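Local coordinates for protein interpain A (Prevotella intermedia, PDB 3BB7) that is the precursor of a bacterial cysteine protease of the peptidase C10 family, which probably hydrolyses peptide bonds after autocatalytic activation, at residues A[5-8]-A[14-17]; A[25-30]-A[34-39]. The protein carries 1 engineered substitution. All blocks are in the same frame, centred on the assembly; numbering follows the deposited sequence.

Interaction 1. Residues A[5-8]-A[14-17]; sequences RELK and TVFG
R5 and G17 pair through two backbone hydrogen bonds, R5 N to G17 O at 2.8 Å and G17 N to R5 O at 2.7 Å, at one end of an antiparallel ladder between strands 4-9 and 14-18. The next pair, E6 with F16, is non-hydrogen-bonded. Beyond it the register slips by one residue: L7 N reaches V15 O at 2.8 Å, and K8 N makes a weak bond to that same oxygen at 3.4 Å. L7 and K8 thus both face V15, a classic beta bulge.

The snug part lies where T14, E6 and F16 meet. T14 CG2 sits 3.7 Å from E6 CG, the two side chains crossing at about a right angle, and it also lies over one face of the F16 ring, offset toward the rim; E6 CB is 3.9 Å from F16 CE2. At the bulge L7 points toward the partner strand, where its CD1 comes within 3.7 Å of G17 N; F43 from a later loop touches both L7 and V15.

The chain-end groups of strand 4-9 are looser. All four residues of 5-8 are exposed; a bend at chi2 (-77°) leads the R5 guanidinium, through NH2, to Q3 OE1, and K8 runs out to a salt bridge with E45. Cohesion in this outer hairpin of the inhibitor-like prodomain therefore comes chiefly from main-chain polar bonds, with V15 O serving two donors, while the charged ends of R5 and K8 find their partners outside the two segments.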
loop_
_atom_site.group_PDB
_atom_site.type_symbol
_atom_site.label_atom_id
_atom_site.label_comp_id
_atom_site.label_asym_id
_atom_site.label_seq_id
_atom_site.Cartn_x
_atom_site.Cartn_y
_atom_site.Cartn_z
ATOM N N ARG A 5 2.166 -24.315 -12.410
ATOM C CA ARG A 5 2.808 -24.094 -13.706
ATOM C C ARG A 5 3.779 -22.939 -13.578
ATOM O O ARG A 5 3.373 -21.817 -13.294
ATOM C CB ARG A 5 1.753 -23.759 -14.767
ATOM C CG ARG A 5 0.599 -24.766 -14.878
ATOM C CD ARG A 5 1.043 -26.007 -15.635
ATOM N NE ARG A 5 -0.063 -26.898 -16.005
ATOM C CZ ARG A 5 -0.250 -28.124 -15.515
ATOM N NH1 ARG A 5 -1.280 -28.858 -15.930
ATOM N NH2 ARG A 5 0.581 -28.628 -14.600
ATOM N N GLU A 6 5.063 -23.203 -13.806
ATOM C CA GLU A 6 6.079 -22.158 -13.659
ATOM C C GLU A 6 5.848 -21.011 -14.641
ATOM O O GLU A 6 5.777 -21.233 -15.853
ATOM C CB GLU A 6 7.479 -22.750 -13.864
ATOM C CG GLU A 6 8.606 -21.767 -13.624
ATOM C CD GLU A 6 9.950 -22.287 -14.087
ATOM O OE1 GLU A 6 10.182 -23.521 -14.002
ATOM O OE2 GLU A 6 10.779 -21.451 -14.532
ATOM N N LEU A 7 5.732 -19.792 -14.117
ATOM C CA LEU A 7 5.560 -18.604 -14.952
ATOM C C LEU A 7 6.840 -17.779 -15.046
ATOM O O LEU A 7 7.221 -17.310 -16.127
ATOM C CB LEU A 7 4.422 -17.733 -14.402
ATOM C CG LEU A 7 3.034 -18.374 -14.428
ATOM C CD1 LEU A 7 1.972 -17.469 -13.804
ATOM C CD2 LEU A 7 2.674 -18.741 -15.871
ATOM N N LYS A 8 7.498 -17.616 -13.904
ATOM C CA LYS A 8 8.680 -16.780 -13.782
ATOM C C LYS A 8 9.583 -17.353 -12.699
ATOM O O LYS A 8 9.103 -17.859 -11.688
ATOM C CB LYS A 8 8.280 -15.352 -13.412
ATOM C CG LYS A 8 9.334 -14.343 -13.820
ATOM C CD LYS A 8 8.772 -12.934 -13.875
ATOM C CE LYS A 8 9.622 -12.046 -14.789
ATOM N NZ LYS A 8 9.419 -12.381 -16.238
ATOM N N THR A 14 10.064 -18.429 -7.272
ATOM C CA THR A 14 9.441 -18.844 -8.521
ATOM C C THR A 14 7.972 -18.463 -8.393
ATOM O O THR A 14 7.358 -18.663 -7.325
ATOM C CB THR A 14 9.568 -20.371 -8.716
ATOM O OG1 THR A 14 10.957 -20.739 -8.694
ATOM C CG2 THR A 14 8.992 -20.826 -10.054
ATOM N N VAL A 15 7.429 -17.867 -9.453
ATOM C CA VAL A 15 6.001 -17.571 -9.513
ATOM C C VAL A 15 5.371 -18.754 -10.246
ATOM O O VAL A 15 5.756 -19.091 -11.379
ATOM C CB VAL A 15 5.733 -16.230 -10.244
ATOM C CG1 VAL A 15 4.260 -16.035 -10.494
ATOM C CG2 VAL A 15 6.317 -15.068 -9.435
ATOM N N PHE A 16 4.414 -19.407 -9.597
ATOM C CA PHE A 16 3.742 -20.532 -10.228
ATOM C C PHE A 16 2.268 -20.205 -10.403
ATOM O O PHE A 16 1.619 -19.803 -9.439
ATOM C CB PHE A 16 3.788 -21.759 -9.321
ATOM C CG PHE A 16 5.098 -22.511 -9.324
ATOM C CD1 PHE A 16 5.991 -22.361 -8.272
ATOM C CD2 PHE A 16 5.402 -23.436 -10.319
ATOM C CE1 PHE A 16 7.192 -23.084 -8.234
ATOM C CE2 PHE A 16 6.612 -24.159 -10.281
ATOM C CZ PHE A 16 7.495 -23.977 -9.244
ATOM N N GLY A 17 1.723 -20.455 -11.589
ATOM C CA GLY A 17 0.292 -20.354 -11.765
ATOM C C GLY A 17 -0.395 -21.608 -11.272
ATOM O O GLY A 17 0.133 -22.713 -11.394
#

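Interaction 2. Residues A[25-30]-A[34-39]; sequences VISADD and ELLGVS
V25 meets L36 and G37 through the main chain, and these backbone bonds define the pairing of strands 23-26 and 35-39. V25 N donates to G37 O at 2.9 Å. V25 O accepts from L36 N at 2.8 Å and, weakly, from G37 N at 3.3 Å, so two successive residues face one: a classic beta bulge. Past the non-hydrogen-bonded pair of I26 and L35, S27 N closes on E34 O at 2.8 Å, and I26 CA adds a CA-H...O contact to the same oxygen.

Apolar contacts fall into two groups. On one side I26 CD1 meets L35 CD1 at 3.8 Å, while I26 CG2 lies alongside the aliphatic part of E34, 3.9 Å from its CG. At the bulge L36 points toward the facing strand, with CG anti to its carbonyl carbon (chi1 -54°); its CD1 then rests 3.8 Å from S27 CB. W54 and I58 of helix 49-68 cover L36, and I62 of that helix touches S27.

Polar side-chain links are few. The S27 hydroxyl turns back to P33 O in the connecting loop. A water donates to S27 O and to E34 OE2, the latter at 2.7 Å, bridging the two segments near the loop.

Together these bonds run from V25 and G37 to the loop end at S27 and E34; at the bulge one carbonyl takes two donors, and the buried L36 beside it packs on helix 49-68 of the inhibitor-like prodomain.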
loop_
_atom_site.group_PDB
_atom_site.type_symbol
_atom_site.label_atom_id
_atom_site.label_comp_id
_atom_site.label_asym_id
_atom_site.label_seq_id
_atom_site.Cartn_x
_atom_site.Cartn_y
_atom_site.Cartn_z
ATOM N N VAL A 25 3.825 -17.508 -4.946
ATOM C CA VAL A 25 5.243 -17.164 -5.001
ATOM C C VAL A 25 5.893 -18.109 -3.993
ATOM O O VAL A 25 5.492 -18.168 -2.820
ATOM C CB VAL A 25 5.496 -15.708 -4.661
ATOM C CG1 VAL A 25 6.992 -15.396 -4.816
ATOM C CG2 VAL A 25 4.614 -14.782 -5.546
ATOM N N ILE A 26 6.868 -18.869 -4.488
ATOM C CA ILE A 26 7.441 -20.041 -3.809
ATOM C C ILE A 26 8.967 -19.916 -3.720
ATOM O O ILE A 26 9.621 -19.587 -4.716
ATOM C CB ILE A 26 7.067 -21.322 -4.635
ATOM C CG1 ILE A 26 5.539 -21.540 -4.657
ATOM C CG2 ILE A 26 7.857 -22.582 -4.216
ATOM C CD1 ILE A 26 4.941 -21.639 -3.339
ATOM N N SER A 27 9.523 -20.160 -2.529
ATOM C CA SER A 27 10.988 -20.231 -2.337
ATOM C C SER A 27 11.418 -21.675 -2.359
ATOM O O SER A 27 10.577 -22.571 -2.379
ATOM C CB SER A 27 11.389 -19.634 -0.983
ATOM O OG SER A 27 10.975 -20.489 0.079
ATOM N N ALA A 28 12.726 -21.911 -2.368
ATOM C CA ALA A 28 13.258 -23.266 -2.308
ATOM C C ALA A 28 14.574 -23.231 -1.578
ATOM O O ALA A 28 15.648 -23.136 -2.190
ATOM C CB ALA A 28 13.398 -23.884 -3.704
ATOM N N ASP A 29 14.462 -23.235 -0.254
ATOM C CA ASP A 29 15.624 -23.191 0.613
ATOM C C ASP A 29 15.295 -23.687 2.000
ATOM O O ASP A 29 14.232 -23.382 2.524
ATOM C CB ASP A 29 16.145 -21.777 0.752
ATOM C CG ASP A 29 17.599 -21.764 1.103
ATOM O OD1 ASP A 29 17.940 -22.003 2.322
ATOM O OD2 ASP A 29 18.387 -21.583 0.132
ATOM N N ASP A 30 16.220 -24.418 2.618
ATOM C CA ASP A 30 15.970 -24.931 3.948
ATOM C C ASP A 30 15.749 -23.826 4.970
ATOM O O ASP A 30 15.097 -24.066 5.983
ATOM C CB ASP A 30 17.105 -25.842 4.368
ATOM C CG ASP A 30 17.006 -27.201 3.696
ATOM O OD1 ASP A 30 16.245 -28.061 4.208
ATOM O OD2 ASP A 30 17.657 -27.412 2.634
ATOM N N GLU A 34 8.432 -22.086 2.437
ATOM C CA GLU A 34 8.224 -22.311 1.021
ATOM C C GLU A 34 7.243 -21.291 0.422
ATOM O O GLU A 34 7.532 -20.656 -0.575
ATOM C CB GLU A 34 7.692 -23.713 0.808
ATOM C CG GLU A 34 7.634 -24.082 -0.665
ATOM C CD GLU A 34 7.190 -25.500 -0.936
ATOM O OE1 GLU A 34 6.211 -25.995 -0.310
ATOM O OE2 GLU A 34 7.821 -26.108 -1.827
ATOM N N LEU A 35 6.060 -21.162 0.993
ATOM C CA LEU A 35 5.099 -20.254 0.388
ATOM C C LEU A 35 5.327 -18.838 0.893
ATOM O O LEU A 35 5.236 -18.582 2.107
ATOM C CB LEU A 35 3.670 -20.702 0.670
ATOM C CG LEU A 35 2.738 -19.710 -0.042
ATOM C CD1 LEU A 35 2.068 -20.300 -1.223
ATOM C CD2 LEU A 35 1.771 -19.046 0.892
ATOM N N LEU A 36 5.597 -17.927 -0.039
ATOM C CA LEU A 36 5.871 -16.506 0.299
ATOM C C LEU A 36 4.657 -15.621 0.058
ATOM O O LEU A 36 4.504 -14.586 0.704
ATOM C CB LEU A 36 7.058 -15.994 -0.516
ATOM C CG LEU A 36 8.336 -16.852 -0.386
ATOM C CD1 LEU A 36 9.368 -16.411 -1.403
ATOM C CD2 LEU A 36 8.893 -16.703 1.023
ATOM N N GLY A 37 3.814 -16.007 -0.896
ATOM C CA GLY A 37 2.641 -15.221 -1.243
ATOM C C GLY A 37 1.690 -16.015 -2.080
ATOM O O GLY A 37 2.064 -16.996 -2.732
ATOM N N VAL A 38 0.445 -15.601 -2.073
ATOM C CA VAL A 38 -0.597 -16.332 -2.788
ATOM C C VAL A 38 -1.722 -15.392 -3.167
ATOM O O VAL A 38 -2.121 -14.578 -2.370
ATOM C CB VAL A 38 -1.122 -17.576 -1.987
ATOM C CG1 VAL A 38 -1.631 -17.198 -0.589
ATOM C CG2 VAL A 38 -2.172 -18.399 -2.811
ATOM N N SER A 39 -2.241 -15.540 -4.374
ATOM C CA SER A 39 -3.317 -14.679 -4.878
ATOM C C SER A 39 -4.365 -15.533 -5.546
ATOM O O SER A 39 -4.025 -16.567 -6.138
ATOM C CB SER A 39 -2.755 -13.684 -5.882
ATOM O OG SER A 39 -3.773 -12.865 -6.417
HETATM O O HOH W 1 10.074 -25.289 -3.024
#

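Interactions 1 and 2 are consecutive antiparallel hairpins, their centres 11 Å apart, and the pairing of strands 14-18 and 23-26 joins them into one sheet. T14 N lies 2.8 Å from I26 O, a probable hydrogen bond, and F16 CD1 packs against I26 CG1 at 3.7 Å. V15 CG2 and V25 CG2 approach to 4.3 Å. The doubly bonded carbonyl is on the second strand in interaction 1 and on the first in interaction 2. Interaction 1 borders the outermost strand, 4-9, whereas 34-39 continues through backbone bonds to strand 292-294 and so to the sheet of the protease part. Both contacts lie away from the predicted active-site positions, A116 (an engineered replacement of the nucleophile) and H267.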